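Local atomic coordinates of NADPH-dependent nitro/flavin reductase (Bacillus subtilis, PDB entry 3N2S), a protein that reduces flavin mononucleotide at the expense of NADPH and also reduces nitroaromatic compounds, quinones and azo dyes. Residues P174-A180 with T197-Y201; L30-A36 with N120-A125. All coordinates share one frame; numbering follows the deposited sequence.

Interaction 1: P174-A180 with T197-Y201. With FMN (flavin mononucleotide), chain E.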
loop_
_atom_site.group_PDB
_atom_site.type_symbol
_atom_site.label_atom_id
_atom_site.label_comp_id
_atom_site.label_asym_id
_atom_site.label_seq_id
_atom_site.Cartn_x
_atom_site.Cartn_y
_atom_site.Cartn_z
ATOM N N PRO A 174 0.704 19.014 -8.347
ATOM C CA PRO A 174 2.152 18.901 -8.086
ATOM C C PRO A 174 2.460 18.146 -6.796
ATOM O O PRO A 174 1.737 18.257 -5.803
ATOM C CB PRO A 174 2.618 20.361 -7.986
ATOM C CG PRO A 174 1.561 21.154 -8.696
ATOM C CD PRO A 174 0.273 20.422 -8.366
ATOM N N ARG A 175 3.530 17.370 -6.835
ATOM C CA ARG A 175 3.993 16.591 -5.702
ATOM C C ARG A 175 5.125 17.336 -5.013
ATOM O O ARG A 175 5.740 18.217 -5.621
ATOM C CB ARG A 175 4.487 15.212 -6.187
ATOM C CG ARG A 175 3.346 14.307 -6.698
ATOM C CD ARG A 175 2.308 14.005 -5.606
ATOM N NE ARG A 175 1.382 12.936 -5.996
ATOM C CZ ARG A 175 0.174 13.138 -6.505
ATOM N NH1 ARG A 175 -0.255 14.368 -6.746
ATOM N NH2 ARG A 175 -0.617 12.109 -6.780
ATOM N N LEU A 176 5.410 16.961 -3.754
ATOM C CA LEU A 176 6.516 17.535 -2.982
ATOM C C LEU A 176 7.811 17.517 -3.785
ATOM O O LEU A 176 8.043 16.575 -4.558
ATOM C CB LEU A 176 6.759 16.699 -1.707
ATOM C CG LEU A 176 5.812 16.964 -0.508
ATOM C CD1 LEU A 176 5.782 15.739 0.418
ATOM C CD2 LEU A 176 6.259 18.200 0.297
ATOM N N PRO A 177 8.711 18.504 -3.590
ATOM C CA PRO A 177 10.013 18.439 -4.276
ATOM C C PRO A 177 10.695 17.130 -3.911
ATOM O O PRO A 177 10.512 16.632 -2.798
ATOM C CB PRO A 177 10.776 19.632 -3.678
ATOM C CG PRO A 177 9.680 20.611 -3.338
ATOM C CD PRO A 177 8.615 19.715 -2.747
ATOM N N LYS A 178 11.436 16.548 -4.855
ATOM C CA LYS A 178 12.168 15.295 -4.668
ATOM C C LYS A 178 12.940 15.247 -3.335
ATOM O O LYS A 178 12.808 14.281 -2.587
ATOM C CB LYS A 178 13.115 15.066 -5.867
ATOM C CG LYS A 178 14.015 13.825 -5.764
ATOM C CD LYS A 178 15.107 13.869 -6.828
ATOM C CE LYS A 178 16.008 12.659 -6.798
ATOM N NZ LYS A 178 17.066 12.756 -7.833
ATOM N N GLN A 179 13.718 16.301 -3.039
ATOM C CA GLN A 179 14.531 16.383 -1.833
ATOM C C GLN A 179 13.746 16.409 -0.485
ATOM O O GLN A 179 14.335 16.150 0.570
ATOM C CB GLN A 179 15.623 17.462 -1.979
ATOM C CG GLN A 179 15.135 18.916 -1.942
ATOM C CD GLN A 179 14.569 19.569 -3.194
ATOM O OE1 GLN A 179 14.262 20.775 -3.179
ATOM N NE2 GLN A 179 14.419 18.838 -4.301
ATOM N N ALA A 180 12.415 16.668 -0.524
ATOM C CA ALA A 180 11.585 16.567 0.678
ATOM C C ALA A 180 11.276 15.084 0.978
ATOM O O ALA A 180 11.134 14.704 2.133
ATOM C CB ALA A 180 10.266 17.301 0.484
ATOM N N THR A 197 12.567 23.773 1.238
ATOM C CA THR A 197 11.744 22.884 0.409
ATOM C C THR A 197 10.262 23.126 0.644
ATOM O O THR A 197 9.505 23.155 -0.315
ATOM C CB THR A 197 12.140 21.402 0.605
ATOM O OG1 THR A 197 11.983 21.065 1.968
ATOM C CG2 THR A 197 13.554 21.112 0.181
HETATM N N MSE A 198 9.850 23.291 1.914
HETATM C CA MSE A 198 8.452 23.536 2.281
HETATM C C MSE A 198 7.958 24.903 1.808
HETATM O O MSE A 198 6.815 25.000 1.381
HETATM C CB MSE A 198 8.204 23.314 3.774
HETATM C CG MSE A 198 8.465 21.851 4.212
HETATM SE SE MSE A 198 7.495 20.492 3.142
HETATM C CE MSE A 198 5.756 21.429 3.189
ATOM N N ASN A 199 8.822 25.938 1.845
ATOM C CA ASN A 199 8.484 27.275 1.340
ATOM C C ASN A 199 8.275 27.216 -0.157
ATOM O O ASN A 199 7.313 27.797 -0.658
ATOM C CB ASN A 199 9.601 28.303 1.659
ATOM C CG ASN A 199 9.581 28.884 3.049
ATOM O OD1 ASN A 199 8.827 28.478 3.937
ATOM N ND2 ASN A 199 10.438 29.857 3.266
ATOM N N THR A 200 9.184 26.529 -0.876
ATOM C CA THR A 200 9.112 26.370 -2.332
ATOM C C THR A 200 7.808 25.636 -2.690
ATOM O O THR A 200 7.095 26.075 -3.585
ATOM C CB THR A 200 10.344 25.597 -2.848
ATOM O OG1 THR A 200 11.513 26.334 -2.496
ATOM C CG2 THR A 200 10.320 25.381 -4.356
ATOM N N TYR A 201 7.522 24.523 -2.002
ATOM C CA TYR A 201 6.303 23.749 -2.251
ATOM C C TYR A 201 5.049 24.540 -1.964
ATOM O O TYR A 201 4.140 24.516 -2.782
ATOM C CB TYR A 201 6.304 22.427 -1.476
ATOM C CG TYR A 201 5.218 21.474 -1.929
ATOM C CD1 TYR A 201 5.042 21.174 -3.280
ATOM C CD2 TYR A 201 4.417 20.818 -1.007
ATOM C CE1 TYR A 201 4.074 20.256 -3.695
ATOM C CE2 TYR A 201 3.467 19.875 -1.408
ATOM C CZ TYR A 201 3.294 19.600 -2.750
ATOM O OH TYR A 201 2.331 18.696 -3.127
HETATM N N1 FMN E . -10.304 11.558 -3.078
HETATM C C2 FMN E . -11.628 11.796 -2.882
HETATM O O2 FMN E . -12.249 12.582 -3.622
HETATM N N3 FMN E . -12.302 11.184 -1.872
HETATM C C4 FMN E . -11.796 10.268 -0.982
HETATM O O4 FMN E . -12.467 9.735 -0.089
HETATM C C4A FMN E . -10.362 9.950 -1.165
HETATM N N5 FMN E . -9.789 9.043 -0.413
HETATM C C5A FMN E . -8.468 8.671 -0.741
HETATM C C6 FMN E . -7.888 7.606 -0.002
HETATM C C7 FMN E . -6.635 7.113 -0.336
HETATM C C7M FMN E . -6.094 5.901 0.408
HETATM C C8 FMN E . -5.856 7.766 -1.369
HETATM C C8M FMN E . -4.480 7.315 -1.713
HETATM C C9 FMN E . -6.411 8.855 -2.104
HETATM C C9A FMN E . -7.703 9.341 -1.800
HETATM N N10 FMN E . -8.358 10.353 -2.551
HETATM C C10 FMN E . -9.660 10.676 -2.328
HETATM C "C1'" FMN E . -7.628 11.022 -3.651
HETATM C "C2'" FMN E . -6.632 12.032 -3.063
HETATM O "O2'" FMN E . -7.359 13.117 -2.663
HETATM C "C3'" FMN E . -5.699 12.446 -4.198
HETATM O "O3'" FMN E . -4.963 11.251 -4.598
HETATM C "C4'" FMN E . -4.729 13.640 -3.784
HETATM O "O4'" FMN E . -5.523 14.843 -3.762
HETATM C "C5'" FMN E . -3.666 13.846 -4.898
HETATM O "O5'" FMN E . -4.392 14.147 -6.127
HETATM P P FMN E . -4.137 13.318 -7.490
HETATM O O1P FMN E . -2.698 13.478 -7.912
HETATM O O2P FMN E . -5.202 13.950 -8.358
HETATM O O3P FMN E . -4.575 11.886 -7.137
#

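Interaction 2: L30-A36 with N120-A125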
loop_
_atom_site.group_PDB
_atom_site.type_symbol
_atom_site.label_atom_id
_atom_site.label_comp_id
_atom_site.label_asym_id
_atom_site.label_seq_id
_atom_site.Cartn_x
_atom_site.Cartn_y
_atom_site.Cartn_z
ATOM N N LEU A 30 -8.439 -6.226 -14.172
ATOM C CA LEU A 30 -8.153 -5.375 -13.012
ATOM C C LEU A 30 -7.869 -6.204 -11.754
ATOM O O LEU A 30 -6.886 -5.941 -11.060
ATOM C CB LEU A 30 -9.305 -4.388 -12.769
ATOM C CG LEU A 30 -9.476 -3.278 -13.802
ATOM C CD1 LEU A 30 -10.676 -2.444 -13.495
ATOM C CD2 LEU A 30 -8.227 -2.431 -13.922
ATOM N N VAL A 31 -8.703 -7.224 -11.491
ATOM C CA VAL A 31 -8.545 -8.126 -10.346
ATOM C C VAL A 31 -7.231 -8.932 -10.462
ATOM O O VAL A 31 -6.453 -8.963 -9.510
ATOM C CB VAL A 31 -9.792 -9.021 -10.113
ATOM C CG1 VAL A 31 -9.523 -10.085 -9.041
ATOM C CG2 VAL A 31 -11.013 -8.172 -9.740
ATOM N N LYS A 32 -6.978 -9.550 -11.620
ATOM C CA LYS A 32 -5.728 -10.304 -11.860
ATOM C C LYS A 32 -4.498 -9.401 -11.690
ATOM O O LYS A 32 -3.488 -9.838 -11.139
ATOM C CB LYS A 32 -5.717 -10.949 -13.270
ATOM C CG LYS A 32 -6.680 -12.138 -13.405
ATOM C CD LYS A 32 -6.774 -12.650 -14.846
ATOM C CE LYS A 32 -5.504 -13.256 -15.394
ATOM N NZ LYS A 32 -5.550 -13.379 -16.876
ATOM N N SER A 33 -4.584 -8.153 -12.181
ATOM C CA SER A 33 -3.492 -7.186 -12.059
ATOM C C SER A 33 -3.208 -6.888 -10.592
ATOM O O SER A 33 -2.046 -6.900 -10.178
ATOM C CB SER A 33 -3.832 -5.897 -12.798
ATOM O OG SER A 33 -3.865 -6.137 -14.197
ATOM N N ALA A 34 -4.268 -6.663 -9.806
ATOM C CA ALA A 34 -4.196 -6.426 -8.358
ATOM C C ALA A 34 -3.497 -7.609 -7.685
ATOM O O ALA A 34 -2.528 -7.418 -6.957
ATOM C CB ALA A 34 -5.608 -6.264 -7.790
ATOM N N GLN A 35 -3.965 -8.852 -7.982
ATOM C CA GLN A 35 -3.408 -10.060 -7.383
ATOM C C GLN A 35 -1.936 -10.286 -7.673
ATOM O O GLN A 35 -1.257 -10.891 -6.851
ATOM C CB GLN A 35 -4.217 -11.302 -7.806
ATOM C CG GLN A 35 -5.637 -11.333 -7.263
ATOM C CD GLN A 35 -6.220 -12.686 -7.524
ATOM O OE1 GLN A 35 -6.075 -13.614 -6.716
ATOM N NE2 GLN A 35 -6.930 -12.793 -8.628
ATOM N N ALA A 36 -1.439 -9.796 -8.825
ATOM C CA ALA A 36 -0.050 -9.979 -9.268
ATOM C C ALA A 36 0.979 -9.231 -8.413
ATOM O O ALA A 36 2.169 -9.492 -8.535
ATOM C CB ALA A 36 0.078 -9.561 -10.729
ATOM N N ASN A 120 -1.657 -1.651 -8.123
ATOM C CA ASN A 120 -1.529 -2.433 -9.360
ATOM C C ASN A 120 -2.821 -2.291 -10.170
ATOM O O ASN A 120 -2.767 -2.074 -11.388
ATOM C CB ASN A 120 -1.287 -3.906 -9.049
ATOM C CG ASN A 120 0.134 -4.352 -9.290
ATOM O OD1 ASN A 120 0.459 -5.532 -9.193
ATOM N ND2 ASN A 120 1.007 -3.426 -9.597
HETATM N N MSE A 121 -3.986 -2.395 -9.492
HETATM C CA MSE A 121 -5.279 -2.208 -10.167
HETATM C C MSE A 121 -5.372 -0.802 -10.773
HETATM O O MSE A 121 -5.845 -0.651 -11.903
HETATM C CB MSE A 121 -6.476 -2.448 -9.204
HETATM C CG MSE A 121 -7.823 -2.285 -9.925
HETATM SE SE MSE A 121 -9.396 -2.646 -8.882
HETATM C CE MSE A 121 -9.253 -4.638 -8.729
ATOM N N SER A 122 -4.921 0.227 -10.018
ATOM C CA SER A 122 -4.995 1.611 -10.471
ATOM C C SER A 122 -4.162 1.814 -11.747
ATOM O O SER A 122 -4.662 2.395 -12.718
ATOM C CB SER A 122 -4.546 2.571 -9.364
ATOM O OG SER A 122 -5.446 2.496 -8.262
ATOM N N ILE A 123 -2.914 1.319 -11.748
ATOM C CA ILE A 123 -2.021 1.445 -12.925
ATOM C C ILE A 123 -2.608 0.676 -14.119
ATOM O O ILE A 123 -2.602 1.187 -15.249
ATOM C CB ILE A 123 -0.578 1.020 -12.604
ATOM C CG1 ILE A 123 0.048 1.902 -11.494
ATOM C CG2 ILE A 123 0.318 1.039 -13.855
ATOM C CD1 ILE A 123 1.114 1.028 -10.699
ATOM N N ALA A 124 -3.109 -0.541 -13.869
ATOM C CA ALA A 124 -3.743 -1.332 -14.937
ATOM C C ALA A 124 -4.927 -0.552 -15.534
ATOM O O ALA A 124 -4.996 -0.420 -16.759
ATOM C CB ALA A 124 -4.201 -2.671 -14.395
ATOM N N ALA A 125 -5.805 0.036 -14.684
ATOM C CA ALA A 125 -6.973 0.805 -15.161
ATOM C C ALA A 125 -6.558 2.025 -15.977
ATOM O O ALA A 125 -7.071 2.236 -17.087
ATOM C CB ALA A 125 -7.859 1.222 -13.995
#

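Interaction 1: P174-A180 with T197-Y201
The loop 174-177, which gives Arg175 to the FMN phosphate site, lies against helix 191-213 through Tyr201. The phenol OH of Tyr201 donates a hydrogen bond to Pro174 O at 2.8 Å. That oxygen sits at the ring edge, near its plane, but the donor is tilted 33° from the Pro174 carbonyl plane. Pro174 O also accepts a bond from Tyr42 OH of the second subunit. In Tyr201, CG anti to the backbone N (chi1 -168°) carries the hydroxyl toward the Pro174 carbonyl, with the ring across the side chain of Leu176. Leu176 CA lies over one ring face, a CH-pi contact of 3.8 Å to the centroid of the Tyr201 ring. Leu176 CD2 also reaches Tyr201 CD2 at 3.5 Å and touches the selenium of Met198, a selenomethionine. Pro177 CD packs on Tyr201 CB at 3.8 Å.

In this alpha-beta-alpha nitroreductase fold the loop runs just ahead of helix 178-181. The CB of Arg175 points away from helix 191-213, and its guanidinium reaches the phosphate. Arg175 NH1 and NH2 both bond to FMN O1P, at 2.8 and 2.7 Å, with the oxygen at the guanidinium edge, in plane. Arg175 NE also donates to Gln35 O and NH2 to Ala37 O, both of the second subunit. With an alanine in place of Tyr201, Pro174 O would keep at most its bond from Tyr42, and the gap left beside Leu176 and Pro177 would probably let the loop shift. The side chains of Gln179 and Thr197 pass each other in opposite directions, with Gln179 CG 3.4 Å from Thr197 CG2. Thr197 OG1 bonds to Phe194 O.

Interaction 2: L30-A36 with N120-A125
Met121, a selenomethionine, reaches across from helix 104-127 to lie against Leu30, Val31 and Ala34 of helix 24-35. Its chain is extended through chi1 and chi2 (chi1 -179°) and then bends at chi3, -72°. The bend lays CE beside the backbone of the other helix, 3.6 Å from Leu30 O. Met121 CG touches Leu30 CB at 3.8 Å. The CE methyl also meets Ala34 CB and Val31 CG2, and the side chains of Val31 and Met121 run side by side, pointing the same way.

Leu30 in turn sends its CD2 branch to Ala125 CB at 3.7 Å and to Ala124 CB at 4.1 Å. Ser33 CB and OG lie against the Ala124 methyl, with OG 3.5 Å from Ala124 CB; the hydroxyl bonds back to Thr29 O of its own helix. At the other end Asn120 CB sits 3.9 Å from Ala34 CA. Asn120 OD1 and Ser33 O are both acceptors, so their close approach is no hydrogen bond. Asn120 ND2 has a weak bond to Gln119 of the second subunit.

The axes of 30-35 and 120-125 come within 7.9 Å at 135° between their N-to-C directions, an approach consistent with the small side chains of Ser33, Ala34, Ala124 and Ala125. No hydrogen bond joins the segments. Beneath the pair lies the central sheet: Leu30 rests on Phe77 and Val163, Met121 on Phe77, Phe79 and Leu161, and Ala125 on Ile132 and Val163.

How the interactions relate
From the N terminus, interaction 2 comes first. Helix 24-35 is met again by helix 104-127, closing a loop of 83 residues between 30-36 and 120-125 that holds strands 46-51 and 75-82. Interaction 1 follows after it, closing a short loop of 16 residues between 174-180 and 197-201. The two are in series; they neither nest nor cross. The centres of interactions 1 and 2 are about 30 Å apart, and the two do not touch. Interaction 2 joins two helices packed on the sheet, while interaction 1 joins the loop 174-177 and helix 178-181 to helix 191-213. Across the dimer, Arg175 of interaction 1 packs on Ala36 of the second subunit, in its segment 30-36.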